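Local coordinates for glyoxalase family protein (Enterococcus faecalis, PDB 2P25) that belongs to the glyoxalase/bleomycin resistance protein/dioxygenase superfamily and pairs two four-stranded mixed sheets within each chain of a two-chain assembly, at residues K40-L45 / E55-D60. Sequence-based numbering, arbitrary orientation.
Sequences KNDIKL and EIFISD
Ile43 faces Ile58 and Leu45 faces Ile56 as antiparallel hydrogen-bonded pairs, with Lys44 and Phe57 the non-hydrogen-bonded pair between them. Ile43 N donates to Ile58 O (3.1 Å), and Ile43 O accepts from Ile58 N in return. Leu45 N likewise donates to Ile56 O (2.8 Å). Longer CA-H...O contacts, such as Phe57 CA to Ile43 O, fill in between these rungs.

Polar and aromatic groups share one face of the ladder. The aliphatic chain of Lys44 runs alongside Phe57, its CG over one ring face and its CD 3.7 Å from CE1. Extended until a bend at chi4 (-66°), the Lys44 chain then delivers its NZ to Glu55 OE1 for a salt bridge of 3.0 Å, weak as a hydrogen bond; Asp46 is a second anionic partner of this ammonium. Asp42 OD2 lies at the ring edge, 3.7 Å from Phe57 CD1, with carboxylate and ring planes 49° apart, and it is also salt-bridged to Arg37. Arg75 of the second subunit makes a cation-pi contact with the same ring.

On the other face the contacts are apolar. Leu45 CD2 meets Ile58 CD1 at 4.2 Å, and helix 16-26 packs against Ile43, Leu45 and Ile56.

At the open end of the ladder, a water links Lys40 O to Ser59 OG, which is also hydrogen-bonded to Gln61 N.

Together the segments form part of the beta hairpin 42-49/52-58, the two central strands of a four-stranded mixed sheet backed by a helix, as in the βαβββ modules of the glyoxalase superfamily.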
loop_
_atom_site.group_PDB
_atom_site.type_symbol
_atom_site.label_atom_id
_atom_site.label_comp_id
_atom_site.label_asym_id
_atom_site.label_seq_id
_atom_site.Cartn_x
_atom_site.Cartn_y
_atom_site.Cartn_z
ATOM N N LYS A 40 -0.610 4.146 -22.426
ATOM C CA LYS A 40 -1.230 3.555 -21.231
ATOM C C LYS A 40 -2.506 4.056 -20.554
ATOM O O LYS A 40 -2.943 3.425 -19.597
ATOM C CB LYS A 40 -0.166 3.108 -20.221
ATOM C CG LYS A 40 0.294 1.684 -20.515
ATOM C CD LYS A 40 1.544 1.312 -19.766
ATOM C CE LYS A 40 1.950 -0.129 -20.059
ATOM N NZ LYS A 40 3.344 -0.412 -19.588
ATOM N N ASN A 41 -3.090 5.194 -20.922
ATOM C CA ASN A 41 -2.428 6.392 -21.314
ATOM C C ASN A 41 -2.524 7.201 -20.015
ATOM O O ASN A 41 -3.611 7.583 -19.540
ATOM C CB ASN A 41 -3.174 7.094 -22.437
ATOM C CG ASN A 41 -4.615 7.450 -22.064
ATOM O OD1 ASN A 41 -5.290 6.730 -21.313
ATOM N ND2 ASN A 41 -5.086 8.571 -22.590
ATOM N N ASP A 42 -1.383 7.395 -19.393
ATOM C CA ASP A 42 -1.395 7.931 -18.056
ATOM C C ASP A 42 -0.160 8.767 -17.861
ATOM O O ASP A 42 0.612 8.989 -18.807
ATOM C CB ASP A 42 -1.530 6.806 -16.998
ATOM C CG ASP A 42 -0.405 5.766 -17.058
ATOM O OD1 ASP A 42 0.639 6.019 -17.686
ATOM O OD2 ASP A 42 -0.564 4.680 -16.450
ATOM N N ILE A 43 -0.021 9.272 -16.650
ATOM C CA ILE A 43 1.191 9.905 -16.187
ATOM C C ILE A 43 1.691 9.066 -15.014
ATOM O O ILE A 43 0.894 8.682 -14.153
ATOM C CB ILE A 43 0.945 11.363 -15.730
ATOM C CG1 ILE A 43 0.461 12.212 -16.912
ATOM C CG2 ILE A 43 2.231 11.966 -15.114
ATOM C CD1 ILE A 43 0.007 13.586 -16.537
ATOM N N LYS A 44 2.994 8.760 -15.007
ATOM C CA LYS A 44 3.622 8.044 -13.899
ATOM C C LYS A 44 4.495 9.027 -13.125
ATOM O O LYS A 44 5.486 9.533 -13.641
ATOM C CB LYS A 44 4.458 6.865 -14.402
ATOM C CG LYS A 44 4.899 5.893 -13.326
ATOM C CD LYS A 44 5.596 4.661 -13.938
ATOM C CE LYS A 44 6.178 3.781 -12.844
ATOM N NZ LYS A 44 7.284 4.475 -12.132
ATOM N N LEU A 45 4.103 9.304 -11.892
ATOM C CA LEU A 45 4.778 10.272 -11.037
ATOM C C LEU A 45 5.384 9.531 -9.857
ATOM O O LEU A 45 4.631 8.921 -9.062
ATOM C CB LEU A 45 3.740 11.325 -10.586
ATOM C CG LEU A 45 4.159 12.471 -9.677
ATOM C CD1 LEU A 45 5.250 13.362 -10.352
ATOM C CD2 LEU A 45 2.959 13.289 -9.221
ATOM N N GLU A 55 4.750 5.752 -5.836
ATOM C CA GLU A 55 4.548 5.766 -7.283
ATOM C C GLU A 55 3.088 6.020 -7.599
ATOM O O GLU A 55 2.236 5.227 -7.206
ATOM C CB GLU A 55 4.935 4.412 -7.809
ATOM C CG GLU A 55 5.006 4.242 -9.263
ATOM C CD GLU A 55 5.828 3.015 -9.587
ATOM O OE1 GLU A 55 7.090 3.071 -9.498
ATOM O OE2 GLU A 55 5.207 1.996 -9.897
ATOM N N ILE A 56 2.800 7.088 -8.328
ATOM C CA ILE A 56 1.408 7.445 -8.582
ATOM C C ILE A 56 1.135 7.374 -10.068
ATOM O O ILE A 56 1.857 8.004 -10.860
ATOM C CB ILE A 56 1.058 8.838 -8.031
ATOM C CG1 ILE A 56 1.551 8.968 -6.578
ATOM C CG2 ILE A 56 -0.449 9.090 -8.175
ATOM C CD1 ILE A 56 1.153 10.232 -5.891
ATOM N N PHE A 57 0.128 6.601 -10.444
ATOM C CA PHE A 57 -0.320 6.498 -11.828
ATOM C C PHE A 57 -1.567 7.369 -11.934
ATOM O O PHE A 57 -2.495 7.178 -11.173
ATOM C CB PHE A 57 -0.676 5.035 -12.163
ATOM C CG PHE A 57 0.526 4.122 -12.160
ATOM C CD1 PHE A 57 1.185 3.810 -13.350
ATOM C CD2 PHE A 57 0.989 3.586 -10.968
ATOM C CE1 PHE A 57 2.309 2.971 -13.334
ATOM C CE2 PHE A 57 2.115 2.768 -10.939
ATOM C CZ PHE A 57 2.763 2.446 -12.121
ATOM N N ILE A 58 -1.564 8.337 -12.854
ATOM C CA ILE A 58 -2.635 9.317 -12.929
ATOM C C ILE A 58 -3.388 9.149 -14.246
ATOM O O ILE A 58 -2.805 9.260 -15.310
ATOM C CB ILE A 58 -2.081 10.778 -12.836
ATOM C CG1 ILE A 58 -1.196 10.942 -11.588
ATOM C CG2 ILE A 58 -3.218 11.814 -12.802
ATOM C CD1 ILE A 58 -0.340 12.171 -11.600
ATOM N N SER A 59 -4.690 8.939 -14.164
ATOM C CA SER A 59 -5.507 8.666 -15.361
ATOM C C SER A 59 -6.985 8.874 -15.052
ATOM O O SER A 59 -7.461 8.500 -13.985
ATOM C CB SER A 59 -5.281 7.234 -15.848
ATOM O OG SER A 59 -6.085 6.932 -16.990
ATOM N N ASP A 60 -7.722 9.400 -16.022
ATOM C CA ASP A 60 -9.164 9.498 -15.846
ATOM C C ASP A 60 -9.873 8.174 -16.149
ATOM O O ASP A 60 -11.093 8.109 -16.112
ATOM C CB ASP A 60 -9.745 10.655 -16.673
ATOM C CG ASP A 60 -9.621 10.429 -18.155
ATOM O OD1 ASP A 60 -9.002 9.431 -18.569
ATOM O OD2 ASP A 60 -10.153 11.269 -18.924
HETATM O O HOH W 1 -5.480 4.244 -17.677
#